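Local coordinates for protein putative N-acetylneuraminate lyase ([Ruminococcus] gnavus ATCC 29149, PDB 6RB7) that belongs to the dihydrodipicolinate synthetase family, as a putative lyase built as a (beta/alpha)8 barrel and assembled from four copies of the chain, at residues A111-N116 with E123-A128; Q153-I158 with T165-Y170; A157-A162 with R189-V194; N183-M188 with Q208-A213. All blocks are in the same frame, centred on the assembly; numbering follows the deposited sequence.

Contact 1 (A111-N116 with E123-A128); sequences AHVACN and ELARHA
Val113 sits against Leu124, Ala125 and Ala128 where the loop leaving strand 108-112 folds back against helix 118-130; this strand and helix open one of the beta-alpha-beta units of the (beta/alpha)8 fold, which strand 135-138 completes.

The apolar packing comes first, and it is built from Val113 and Leu124, with alanine methyls beside them. Val113 spreads its two methyls over one turn of helix. Its CB meets Leu124 CB at 3.8 Å. Val113 CG1, placed beside its own backbone N (chi1 -66°), lies 3.7 Å from Leu124 O and reaches on toward Ala128 CB, while Val113 CG2 rests near Ala125 CB at 4.1 Å. At the strand end, Ala111 and Ala128 meet methyl to methyl, their CB atoms 4.1 Å apart. Ile136 of the next strand touches Val113, Ala125 and Ala128, adding a third element to the same apolar cluster.

Polar groups play their part around this contact rather than across it, since no hydrogen bond joins the two segments. Cys115 N bonds Ser121 OG of the same helix, and Cys115 O bonds Tyr154 OH of helix 148-160, so the loop is held from two helices. In the strand, His112 ND1 and NE2 are bonded to Asn78 O and Ile139 N.

The sulfur makes the final touch. With CG beside its backbone N, Leu124 extends CD1 toward the loop, where it lies 3.5 Å from Cys115 SG and 3.8 Å from Val113 O.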
loop_
_atom_site.group_PDB
_atom_site.type_symbol
_atom_site.label_atom_id
_atom_site.label_comp_id
_atom_site.label_asym_id
_atom_site.label_seq_id
_atom_site.Cartn_x
_atom_site.Cartn_y
_atom_site.Cartn_z
ATOM N N ALA A 111 18.487 -24.865 -4.678
ATOM C CA ALA A 111 17.343 -25.146 -5.575
ATOM C C ALA A 111 16.062 -24.580 -4.961
ATOM O O ALA A 111 15.629 -25.032 -3.921
ATOM C CB ALA A 111 17.206 -26.616 -5.823
ATOM N N HIS A 112 15.530 -23.531 -5.573
ATOM C CA HIS A 112 14.210 -22.989 -5.212
ATOM C C HIS A 112 13.151 -23.973 -5.671
ATOM O O HIS A 112 13.099 -24.269 -6.883
ATOM C CB HIS A 112 14.020 -21.607 -5.821
ATOM C CG HIS A 112 12.667 -21.065 -5.460
ATOM N ND1 HIS A 112 11.647 -20.997 -6.381
ATOM C CD2 HIS A 112 12.160 -20.676 -4.268
ATOM C CE1 HIS A 112 10.575 -20.499 -5.762
ATOM N NE2 HIS A 112 10.844 -20.348 -4.442
ATOM N N VAL A 113 12.350 -24.498 -4.727
ATOM C CA VAL A 113 11.410 -25.602 -5.034
ATOM C C VAL A 113 9.966 -25.207 -4.789
ATOM O O VAL A 113 9.088 -26.047 -5.027
ATOM C CB VAL A 113 11.800 -26.850 -4.236
ATOM C CG1 VAL A 113 13.149 -27.398 -4.684
ATOM C CG2 VAL A 113 11.699 -26.647 -2.735
ATOM N N ALA A 114 9.679 -23.977 -4.394
ATOM C CA ALA A 114 8.285 -23.578 -4.105
ATOM C C ALA A 114 7.499 -23.540 -5.416
ATOM O O ALA A 114 7.942 -22.928 -6.436
ATOM C CB ALA A 114 8.240 -22.251 -3.393
ATOM N N CYS A 115 6.305 -24.096 -5.341
ATOM C CA CYS A 115 5.275 -24.093 -6.384
ATOM C C CYS A 115 3.985 -23.531 -5.789
ATOM O O CYS A 115 3.861 -23.327 -4.596
ATOM C CB CYS A 115 4.984 -25.509 -6.865
ATOM S SG CYS A 115 6.449 -26.305 -7.572
ATOM N N ASN A 116 2.983 -23.329 -6.622
ATOM C CA ASN A 116 1.712 -22.765 -6.131
ATOM C C ASN A 116 1.146 -23.676 -5.015
ATOM O O ASN A 116 0.670 -23.165 -4.006
ATOM C CB ASN A 116 0.702 -22.623 -7.265
ATOM C CG ASN A 116 0.962 -21.494 -8.233
ATOM O OD1 ASN A 116 1.983 -20.804 -8.160
ATOM N ND2 ASN A 116 -0.052 -21.231 -9.050
ATOM N N GLU A 123 7.418 -32.475 -4.111
ATOM C CA GLU A 123 7.984 -33.322 -5.202
ATOM C C GLU A 123 9.327 -32.741 -5.623
ATOM O O GLU A 123 10.335 -33.500 -5.753
ATOM C CB GLU A 123 6.986 -33.447 -6.345
ATOM C CG GLU A 123 7.490 -34.213 -7.511
ATOM C CD GLU A 123 6.453 -34.523 -8.604
ATOM O OE1 GLU A 123 5.315 -33.947 -8.572
ATOM O OE2 GLU A 123 6.801 -35.311 -9.540
ATOM N N LEU A 124 9.412 -31.410 -5.808
ATOM C CA LEU A 124 10.685 -30.817 -6.208
ATOM C C LEU A 124 11.698 -30.888 -5.076
ATOM O O LEU A 124 12.877 -31.040 -5.382
ATOM C CB LEU A 124 10.440 -29.376 -6.681
ATOM C CG LEU A 124 9.757 -29.263 -8.033
ATOM C CD1 LEU A 124 9.475 -27.821 -8.362
ATOM C CD2 LEU A 124 10.573 -29.920 -9.163
ATOM N N ALA A 125 11.286 -30.743 -3.824
ATOM C CA ALA A 125 12.200 -30.854 -2.670
ATOM C C ALA A 125 12.850 -32.247 -2.668
ATOM O O ALA A 125 14.068 -32.348 -2.492
ATOM C CB ALA A 125 11.480 -30.556 -1.383
ATOM N N ARG A 126 12.039 -33.283 -2.784
ATOM C CA ARG A 126 12.535 -34.681 -2.739
ATOM C C ARG A 126 13.493 -34.889 -3.903
ATOM O O ARG A 126 14.569 -35.496 -3.692
ATOM C CB ARG A 126 11.345 -35.639 -2.814
ATOM C CG ARG A 126 11.699 -37.112 -2.721
ATOM C CD ARG A 126 10.363 -37.880 -2.771
ATOM N NE ARG A 126 9.555 -37.573 -1.567
ATOM C CZ ARG A 126 8.445 -36.805 -1.486
ATOM N NH1 ARG A 126 7.901 -36.245 -2.557
ATOM N NH2 ARG A 126 7.879 -36.592 -0.307
ATOM N N HIS A 127 13.137 -34.398 -5.094
ATOM C CA HIS A 127 13.986 -34.536 -6.292
ATOM C C HIS A 127 15.330 -33.843 -6.053
ATOM O O HIS A 127 16.394 -34.413 -6.405
ATOM C CB HIS A 127 13.229 -34.041 -7.513
ATOM C CG HIS A 127 14.046 -33.985 -8.745
ATOM N ND1 HIS A 127 14.729 -32.836 -9.116
ATOM C CD2 HIS A 127 14.255 -34.906 -9.710
ATOM C CE1 HIS A 127 15.311 -33.073 -10.276
ATOM N NE2 HIS A 127 15.039 -34.333 -10.671
ATOM N N ALA A 128 15.305 -32.632 -5.482
ATOM C CA ALA A 128 16.528 -31.855 -5.231
ATOM C C ALA A 128 17.430 -32.570 -4.226
ATOM O O ALA A 128 18.660 -32.628 -4.438
ATOM C CB ALA A 128 16.168 -30.431 -4.806
#

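Contact 2 (Q153-I158 with T165-Y170); sequences QYWNAI and TDFVIY
Phe167 is the first residue of the strand to meet the helix, and its ring end fits between Trp155 and Ile158. With CG anti to the backbone N (chi1 -172°), the ring is carried out from the strand until CZ lies 3.8 Å from Trp155 CB. Phe167 CE2 also comes within 3.6 Å of the main-chain Trp155 O. The edge of the phenyl ring is turned toward the five-membered ring of the indole in an offset edge-to-face pair, with planes at 61° and centroids 5.7 Å apart. On the Ile158 side the methyl CG2 arrives in the plane of the phenyl ring, 3.8 Å from Phe167 CE2.

Two residues on, Ile169 takes the other half of the indole. Its CG2 lies over the face of the six-membered ring as a CH-pi contact, shifted toward the rim, with 3.4 Å to Trp155 CH2. The indole is thus used along its length, and its NE1 is bound by Ile139 O.

Helix segment 153-158 and strand segment 166-170 run roughly antiparallel, at 152°, their axes 10.2 Å apart at closest, as expected for the helix and second strand of the beta-alpha-beta unit 135-138, 148-160, 166-171. The neighbouring strand 135-138 touches Phe167 through Ile136 and Ala138, while Leu184 and Met188 of helix 182-188 pack on Trp155.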
loop_
_atom_site.group_PDB
_atom_site.type_symbol
_atom_site.label_atom_id
_atom_site.label_comp_id
_atom_site.label_asym_id
_atom_site.label_seq_id
_atom_site.Cartn_x
_atom_site.Cartn_y
_atom_site.Cartn_z
ATOM N N GLN A 153 3.448 -23.997 7.879
ATOM C CA GLN A 153 3.097 -25.411 7.536
ATOM C C GLN A 153 3.611 -25.699 6.124
ATOM O O GLN A 153 4.125 -26.792 5.895
ATOM C CB GLN A 153 1.579 -25.625 7.677
ATOM C CG GLN A 153 1.080 -26.931 7.092
ATOM C CD GLN A 153 -0.442 -27.005 7.054
ATOM O OE1 GLN A 153 -1.139 -26.380 7.841
ATOM N NE2 GLN A 153 -0.983 -27.749 6.102
ATOM N N TYR A 154 3.472 -24.756 5.192
ATOM C CA TYR A 154 3.923 -24.927 3.801
ATOM C C TYR A 154 5.438 -25.145 3.788
ATOM O O TYR A 154 5.939 -26.137 3.255
ATOM C CB TYR A 154 3.514 -23.711 3.003
ATOM C CG TYR A 154 4.020 -23.556 1.588
ATOM C CD1 TYR A 154 3.490 -24.259 0.523
ATOM C CD2 TYR A 154 4.953 -22.560 1.292
ATOM C CE1 TYR A 154 3.858 -23.975 -0.787
ATOM C CE2 TYR A 154 5.348 -22.281 -0.010
ATOM C CZ TYR A 154 4.786 -22.983 -1.059
ATOM O OH TYR A 154 5.103 -22.705 -2.360
ATOM N N TRP A 155 6.185 -24.241 4.414
ATOM C CA TRP A 155 7.669 -24.363 4.443
ATOM C C TRP A 155 8.100 -25.645 5.152
ATOM O O TRP A 155 9.029 -26.304 4.685
ATOM C CB TRP A 155 8.287 -23.126 5.053
ATOM C CG TRP A 155 8.185 -21.911 4.184
ATOM C CD1 TRP A 155 8.094 -21.866 2.828
ATOM C CD2 TRP A 155 8.201 -20.542 4.628
ATOM N NE1 TRP A 155 8.077 -20.559 2.410
ATOM C CE2 TRP A 155 8.185 -19.731 3.486
ATOM C CE3 TRP A 155 8.287 -19.920 5.884
ATOM C CZ2 TRP A 155 8.147 -18.332 3.545
ATOM C CZ3 TRP A 155 8.282 -18.551 5.942
ATOM C CH2 TRP A 155 8.202 -17.769 4.791
ATOM N N ASN A 156 7.478 -25.951 6.276
ATOM C CA ASN A 156 7.853 -27.160 7.034
ATOM C C ASN A 156 7.524 -28.411 6.216
ATOM O O ASN A 156 8.276 -29.414 6.343
ATOM C CB ASN A 156 7.287 -27.138 8.443
ATOM C CG ASN A 156 8.062 -26.222 9.358
ATOM O OD1 ASN A 156 7.431 -25.513 10.187
ATOM N ND2 ASN A 156 9.370 -26.220 9.249
ATOM N N ALA A 157 6.441 -28.423 5.450
ATOM C CA ALA A 157 6.077 -29.581 4.610
ATOM C C ALA A 157 7.112 -29.759 3.530
ATOM O O ALA A 157 7.550 -30.890 3.221
ATOM C CB ALA A 157 4.698 -29.449 4.022
ATOM N N ILE A 158 7.540 -28.644 2.925
ATOM C CA ILE A 158 8.576 -28.705 1.874
ATOM C C ILE A 158 9.878 -29.218 2.511
ATOM O O ILE A 158 10.511 -30.135 1.952
ATOM C CB ILE A 158 8.747 -27.304 1.241
ATOM C CG1 ILE A 158 7.473 -26.916 0.495
ATOM C CG2 ILE A 158 9.961 -27.270 0.340
ATOM C CD1 ILE A 158 7.422 -25.458 0.060
ATOM N N THR A 165 18.356 -31.692 4.115
ATOM C CA THR A 165 18.815 -30.587 3.248
ATOM C C THR A 165 18.618 -29.239 3.949
ATOM O O THR A 165 17.531 -28.974 4.449
ATOM C CB THR A 165 18.152 -30.638 1.875
ATOM O OG1 THR A 165 18.426 -31.902 1.257
ATOM C CG2 THR A 165 18.699 -29.593 0.941
ATOM N N ASP A 166 19.640 -28.393 3.891
ATOM C CA ASP A 166 19.544 -26.985 4.338
ATOM C C ASP A 166 18.356 -26.284 3.651
ATOM O O ASP A 166 18.070 -26.548 2.476
ATOM C CB ASP A 166 20.811 -26.215 4.033
ATOM C CG ASP A 166 22.046 -26.639 4.814
ATOM O OD1 ASP A 166 21.913 -27.352 5.837
ATOM O OD2 ASP A 166 23.127 -26.232 4.412
ATOM N N PHE A 167 17.702 -25.380 4.374
ATOM C CA PHE A 167 16.466 -24.719 3.893
ATOM C C PHE A 167 16.643 -23.204 4.031
ATOM O O PHE A 167 16.936 -22.678 5.131
ATOM C CB PHE A 167 15.252 -25.177 4.678
ATOM C CG PHE A 167 13.932 -24.707 4.132
ATOM C CD1 PHE A 167 13.450 -23.438 4.407
ATOM C CD2 PHE A 167 13.150 -25.562 3.377
ATOM C CE1 PHE A 167 12.215 -23.033 3.910
ATOM C CE2 PHE A 167 11.927 -25.146 2.865
ATOM C CZ PHE A 167 11.461 -23.889 3.145
ATOM N N VAL A 168 16.381 -22.500 2.943
ATOM C CA VAL A 168 16.403 -21.004 2.861
ATOM C C VAL A 168 15.001 -20.470 2.624
ATOM O O VAL A 168 14.362 -20.817 1.614
ATOM C CB VAL A 168 17.348 -20.519 1.760
ATOM C CG1 VAL A 168 17.370 -19.009 1.676
ATOM C CG2 VAL A 168 18.772 -21.052 1.965
ATOM N N ILE A 169 14.539 -19.571 3.502
ATOM C CA ILE A 169 13.269 -18.848 3.279
ATOM C C ILE A 169 13.552 -17.698 2.326
ATOM O O ILE A 169 14.520 -16.960 2.581
ATOM C CB ILE A 169 12.763 -18.303 4.620
ATOM C CG1 ILE A 169 12.474 -19.435 5.596
ATOM C CG2 ILE A 169 11.582 -17.367 4.406
ATOM C CD1 ILE A 169 12.426 -18.944 7.035
ATOM N N TYR A 170 12.727 -17.508 1.309
ATOM C CA TYR A 170 12.873 -16.367 0.381
ATOM C C TYR A 170 11.799 -15.345 0.727
ATOM O O TYR A 170 10.599 -15.591 0.472
ATOM C CB TYR A 170 12.864 -16.828 -1.066
ATOM C CG TYR A 170 13.441 -15.813 -2.017
ATOM C CD1 TYR A 170 12.790 -14.638 -2.269
ATOM C CD2 TYR A 170 14.670 -16.022 -2.642
ATOM C CE1 TYR A 170 13.296 -13.710 -3.167
ATOM C CE2 TYR A 170 15.220 -15.062 -3.480
ATOM C CZ TYR A 170 14.550 -13.887 -3.713
ATOM O OH TYR A 170 15.046 -12.927 -4.566
#

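Contact 3 (A157-A162 with R189-V194); sequences AISAAA and RKNPNV
Both ends of one amide are at work here: Asn191 binds Ser159 with its nitrogen and folds its own loop with its oxygen. Asn191 ND2 donates to Ser159 OG at 3.0 Å, almost straight at 168° and with the hydroxyl oxygen close to the amide plane. Asn191 OD1 accepts from Asn193 N at 2.9 Å, an Asx turn that overlaps the type I beta turn from Asn191 to Val194. Held by both, the amide has little freedom to rotate.

The first torsion of Ser159, 176°, turns OG away from the backbone N and aims it out of the helix at the loop. There it also bonds a water at 2.7 Å from that oxygen. This water lies 2.8 Å from Ala162 O, to which it donates, and accepts only a weak bond from Asn193 ND2, whose stronger partner is Pro163 O. The water therefore ties Ser159 OG to Ala162 O and, weakly, to Asn193 ND2, beside the direct Asn191 bond.

The loop runs from helix 182-188 into strand 194-199, at the end of the barrel where the strands begin. Phe167 of strand 166-171 touches Ser159 and Val194, and Arg33 binds the carbonyls of Pro192 and Val194.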
loop_
_atom_site.group_PDB
_atom_site.type_symbol
_atom_site.label_atom_id
_atom_site.label_comp_id
_atom_site.label_asym_id
_atom_site.label_seq_id
_atom_site.Cartn_x
_atom_site.Cartn_y
_atom_site.Cartn_z
ATOM N N ALA A 157 6.441 -28.423 5.450
ATOM C CA ALA A 157 6.077 -29.581 4.610
ATOM C C ALA A 157 7.112 -29.759 3.530
ATOM O O ALA A 157 7.550 -30.890 3.221
ATOM C CB ALA A 157 4.698 -29.449 4.022
ATOM N N ILE A 158 7.540 -28.644 2.925
ATOM C CA ILE A 158 8.576 -28.705 1.874
ATOM C C ILE A 158 9.878 -29.218 2.511
ATOM O O ILE A 158 10.511 -30.135 1.952
ATOM C CB ILE A 158 8.747 -27.304 1.241
ATOM C CG1 ILE A 158 7.473 -26.916 0.495
ATOM C CG2 ILE A 158 9.961 -27.270 0.340
ATOM C CD1 ILE A 158 7.422 -25.458 0.060
ATOM N N SER A 159 10.257 -28.686 3.666
ATOM C CA SER A 159 11.499 -29.084 4.352
ATOM C C SER A 159 11.429 -30.588 4.702
ATOM O O SER A 159 12.465 -31.278 4.553
ATOM C CB SER A 159 11.712 -28.235 5.559
ATOM O OG SER A 159 12.872 -28.670 6.289
ATOM N N ALA A 160 10.284 -31.080 5.147
ATOM C CA ALA A 160 10.160 -32.503 5.577
ATOM C C ALA A 160 10.330 -33.434 4.365
ATOM O O ALA A 160 10.644 -34.619 4.591
ATOM C CB ALA A 160 8.812 -32.716 6.223
ATOM N N ALA A 161 10.102 -32.968 3.142
ATOM C CA ALA A 161 10.284 -33.779 1.917
ATOM C C ALA A 161 11.773 -33.869 1.553
ATOM O O ALA A 161 12.114 -34.704 0.713
ATOM C CB ALA A 161 9.468 -33.228 0.772
ATOM N N ALA A 162 12.608 -32.976 2.102
ATOM C CA ALA A 162 14.075 -32.952 1.916
ATOM C C ALA A 162 14.698 -32.845 3.291
ATOM O O ALA A 162 15.352 -31.855 3.642
ATOM C CB ALA A 162 14.500 -31.818 1.026
ATOM N N ARG A 189 12.721 -20.977 12.949
ATOM C CA ARG A 189 14.052 -21.350 13.492
ATOM C C ARG A 189 13.921 -22.587 14.387
ATOM O O ARG A 189 14.962 -23.182 14.736
ATOM C CB ARG A 189 14.690 -20.156 14.209
ATOM C CG ARG A 189 15.198 -19.091 13.246
ATOM C CD ARG A 189 16.161 -18.102 13.900
ATOM N NE ARG A 189 15.775 -17.514 15.180
ATOM C CZ ARG A 189 15.052 -16.402 15.338
ATOM N NH1 ARG A 189 14.559 -15.778 14.303
ATOM N NH2 ARG A 189 14.777 -15.941 16.535
ATOM N N LYS A 190 12.712 -23.003 14.716
ATOM C CA LYS A 190 12.474 -24.294 15.422
ATOM C C LYS A 190 12.830 -25.472 14.530
ATOM O O LYS A 190 13.097 -26.560 15.061
ATOM C CB LYS A 190 11.030 -24.416 15.878
ATOM C CG LYS A 190 10.635 -23.440 16.975
ATOM C CD LYS A 190 9.196 -23.491 17.338
ATOM C CE LYS A 190 8.857 -22.521 18.451
ATOM N NZ LYS A 190 7.394 -22.530 18.705
ATOM N N ASN A 191 12.815 -25.282 13.206
ATOM C CA ASN A 191 13.211 -26.326 12.245
ATOM C C ASN A 191 14.726 -26.222 12.088
ATOM O O ASN A 191 15.235 -25.220 11.559
ATOM C CB ASN A 191 12.507 -26.099 10.904
ATOM C CG ASN A 191 12.913 -27.051 9.810
ATOM O OD1 ASN A 191 13.975 -27.659 9.885
ATOM N ND2 ASN A 191 12.055 -27.159 8.793
ATOM N N PRO A 192 15.509 -27.223 12.489
ATOM C CA PRO A 192 16.970 -27.100 12.496
ATOM C C PRO A 192 17.564 -27.022 11.083
ATOM O O PRO A 192 18.688 -26.615 10.968
ATOM C CB PRO A 192 17.441 -28.400 13.204
ATOM C CG PRO A 192 16.344 -29.350 12.981
ATOM C CD PRO A 192 15.060 -28.530 13.009
ATOM N N ASN A 193 16.815 -27.420 10.063
ATOM C CA ASN A 193 17.303 -27.350 8.668
ATOM C C ASN A 193 17.306 -25.912 8.154
ATOM O O ASN A 193 18.008 -25.643 7.189
ATOM C CB ASN A 193 16.495 -28.223 7.715
ATOM C CG ASN A 193 16.741 -29.694 7.999
ATOM O OD1 ASN A 193 17.364 -30.036 9.002
ATOM N ND2 ASN A 193 16.191 -30.559 7.186
ATOM N N VAL A 194 16.535 -25.022 8.756
ATOM C CA VAL A 194 16.505 -23.592 8.299
ATOM C C VAL A 194 17.880 -22.986 8.580
ATOM O O VAL A 194 18.302 -22.948 9.733
ATOM C CB VAL A 194 15.370 -22.805 8.950
ATOM C CG1 VAL A 194 15.457 -21.334 8.599
ATOM C CG2 VAL A 194 14.006 -23.366 8.488
HETATM O O HOH W 1 14.833 -29.186 4.470
#

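Contact 4 (N183-M188 with Q208-A213); sequences NLFVEM and QMFKQA
The rings of Phe185 and Phe210 meet obliquely, neither stacked nor edge-to-face, their planes at 79° and their centroids 5.4 Å apart. At the edge of the Phe185 ring, in its plane, lies the backbone oxygen of Phe210, with 3.5 Å from Phe185 CE2 to Phe210 O. Next to it Phe185 CD2 comes within 3.7 Å of Phe210 CD1. Arg189 makes a cation-pi contact with the same Phe185 ring.

Phe185 does most of the reaching. Its chi1 of -172° swings the ring away from the backbone N and across to Phe210 on the neighbouring helix, where it touches main chain and side chain alike; Phe185 CE2 is also 4.0 Å from Phe210 CB. No hydrogen bond crosses between the segments.

On helix 204-214, Gln208 NE2 donates to Gln212 OE1 at 2.9 Å, approaching from above the carbonyl plane of Gln212. That pair faces another chain: Gln208 OE1 is bound by Tyr278 and Asn274 of the third subunit, and Gln212 NE2 by Tyr271 O of the same subunit.

Val197 of strand 194-199 is touched by both phenylalanines, an arrangement in which two successive outer helices of a (beta/alpha)8 barrel close over the strand that connects them.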
loop_
_atom_site.group_PDB
_atom_site.type_symbol
_atom_site.label_atom_id
_atom_site.label_comp_id
_atom_site.label_asym_id
_atom_site.label_seq_id
_atom_site.Cartn_x
_atom_site.Cartn_y
_atom_site.Cartn_z
ATOM N N ASN A 183 8.003 -12.831 14.145
ATOM C CA ASN A 183 7.342 -13.955 14.848
ATOM C C ASN A 183 7.405 -15.207 13.964
ATOM O O ASN A 183 7.635 -16.320 14.486
ATOM C CB ASN A 183 5.884 -13.676 15.185
ATOM C CG ASN A 183 5.727 -12.721 16.350
ATOM O OD1 ASN A 183 6.681 -12.438 17.064
ATOM N ND2 ASN A 183 4.513 -12.236 16.564
ATOM N N LEU A 184 7.162 -15.060 12.651
ATOM C CA LEU A 184 7.200 -16.240 11.766
ATOM C C LEU A 184 8.633 -16.761 11.688
ATOM O O LEU A 184 8.818 -17.985 11.639
ATOM C CB LEU A 184 6.614 -15.874 10.408
ATOM C CG LEU A 184 6.622 -16.971 9.361
ATOM C CD1 LEU A 184 6.026 -18.278 9.788
ATOM C CD2 LEU A 184 5.927 -16.457 8.106
ATOM N N PHE A 185 9.633 -15.875 11.717
ATOM C CA PHE A 185 11.029 -16.341 11.665
ATOM C C PHE A 185 11.372 -17.100 12.957
ATOM O O PHE A 185 12.049 -18.124 12.865
ATOM C CB PHE A 185 11.942 -15.179 11.319
ATOM C CG PHE A 185 13.377 -15.547 11.040
ATOM C CD1 PHE A 185 13.733 -16.717 10.379
ATOM C CD2 PHE A 185 14.383 -14.640 11.345
ATOM C CE1 PHE A 185 15.059 -16.974 10.095
ATOM C CE2 PHE A 185 15.701 -14.922 11.076
ATOM C CZ PHE A 185 16.041 -16.092 10.455
ATOM N N VAL A 186 10.899 -16.628 14.112
ATOM C CA VAL A 186 11.093 -17.383 15.380
ATOM C C VAL A 186 10.539 -18.791 15.196
ATOM O O VAL A 186 11.218 -19.779 15.550
ATOM C CB VAL A 186 10.452 -16.662 16.577
ATOM C CG1 VAL A 186 10.398 -17.597 17.794
ATOM C CG2 VAL A 186 11.211 -15.381 16.917
ATOM N N GLU A 187 9.304 -18.903 14.677
ATOM C CA GLU A 187 8.685 -20.231 14.517
ATOM C C GLU A 187 9.551 -21.074 13.575
ATOM O O GLU A 187 9.775 -22.272 13.818
ATOM C CB GLU A 187 7.250 -20.040 14.038
ATOM C CG GLU A 187 6.526 -21.335 13.831
ATOM C CD GLU A 187 6.042 -22.007 15.111
ATOM O OE1 GLU A 187 6.329 -21.508 16.235
ATOM O OE2 GLU A 187 5.365 -23.031 14.961
ATOM N N MET A 188 10.003 -20.516 12.461
ATOM C CA MET A 188 10.746 -21.302 11.471
ATOM C C MET A 188 12.133 -21.719 12.005
ATOM O O MET A 188 12.630 -22.762 11.569
ATOM C CB MET A 188 10.914 -20.525 10.164
ATOM C CG MET A 188 9.611 -20.348 9.433
ATOM S SD MET A 188 8.665 -21.912 9.173
ATOM C CE MET A 188 9.896 -22.911 8.372
ATOM N N GLN A 208 19.105 -6.479 8.859
ATOM C CA GLN A 208 19.660 -6.256 10.204
ATOM C C GLN A 208 18.827 -6.963 11.251
ATOM O O GLN A 208 19.380 -7.588 12.174
ATOM C CB GLN A 208 19.731 -4.734 10.438
ATOM C CG GLN A 208 20.445 -4.367 11.718
ATOM C CD GLN A 208 19.609 -4.455 12.967
ATOM O OE1 GLN A 208 18.409 -4.099 12.996
ATOM N NE2 GLN A 208 20.259 -4.876 14.051
ATOM N N MET A 209 17.496 -6.868 11.175
ATOM C CA MET A 209 16.626 -7.441 12.229
ATOM C C MET A 209 16.694 -8.969 12.137
ATOM O O MET A 209 16.714 -9.624 13.207
ATOM C CB MET A 209 15.201 -6.917 12.107
ATOM C CG MET A 209 15.157 -5.445 12.494
ATOM S SD MET A 209 13.483 -4.791 12.543
ATOM C CE MET A 209 12.912 -5.087 10.879
ATOM N N PHE A 210 16.647 -9.526 10.945
ATOM C CA PHE A 210 16.695 -11.007 10.802
ATOM C C PHE A 210 18.045 -11.501 11.367
ATOM O O PHE A 210 18.094 -12.514 12.091
ATOM C CB PHE A 210 16.521 -11.448 9.361
ATOM C CG PHE A 210 15.162 -11.272 8.756
ATOM C CD1 PHE A 210 14.010 -11.497 9.485
ATOM C CD2 PHE A 210 15.038 -10.891 7.437
ATOM C CE1 PHE A 210 12.769 -11.333 8.899
ATOM C CE2 PHE A 210 13.792 -10.786 6.846
ATOM C CZ PHE A 210 12.671 -10.932 7.585
ATOM N N LYS A 211 19.137 -10.836 11.024
ATOM C CA LYS A 211 20.507 -11.254 11.433
ATOM C C LYS A 211 20.639 -11.099 12.948
ATOM O O LYS A 211 21.183 -11.977 13.614
ATOM C CB LYS A 211 21.582 -10.525 10.628
ATOM C CG LYS A 211 23.006 -10.951 10.989
ATOM C CD LYS A 211 23.244 -12.458 10.784
ATOM C CE LYS A 211 24.705 -12.815 10.920
ATOM N NZ LYS A 211 24.894 -14.277 10.884
ATOM N N GLN A 212 20.177 -9.990 13.511
ATOM C CA GLN A 212 20.261 -9.758 14.974
ATOM C C GLN A 212 19.458 -10.816 15.715
ATOM O O GLN A 212 19.936 -11.332 16.736
ATOM C CB GLN A 212 19.826 -8.337 15.304
ATOM C CG GLN A 212 19.992 -7.988 16.779
ATOM C CD GLN A 212 19.988 -6.476 16.939
ATOM O OE1 GLN A 212 19.013 -5.803 16.555
ATOM N NE2 GLN A 212 21.048 -5.949 17.555
ATOM N N ALA A 213 18.262 -11.150 15.245
ATOM C CA ALA A 213 17.414 -12.145 15.910
ATOM C C ALA A 213 18.085 -13.527 15.831
ATOM O O ALA A 213 18.001 -14.275 16.819
ATOM C CB ALA A 213 16.057 -12.186 15.230
#

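How the contacts relate
Contacts 1, 2 and 4 are buried and apolar across their segments, whereas contact 3, only partly buried at the strand-start end of the barrel, depends on amides, a hydroxyl and water. Contact 1 pairs a helix with the strand end and the loop after it, through methyls and sulfur; contact 2 pairs a helix with a strand, through aromatic rings and isoleucine methyls; contact 4 joins two helices by rings. Contacts 2 and 3 share Ala157 and Ile158 on helix 148-160, and Phe167 N bonds Asn193 O between them. Val113 CG2 packs on Ile158 CG2 to join contacts 1 and 2, and Val194 CG2 meets Met188 O between contacts 3 and 4. Contacts 1 and 4 lie apart, their centres about 23 Å from each other.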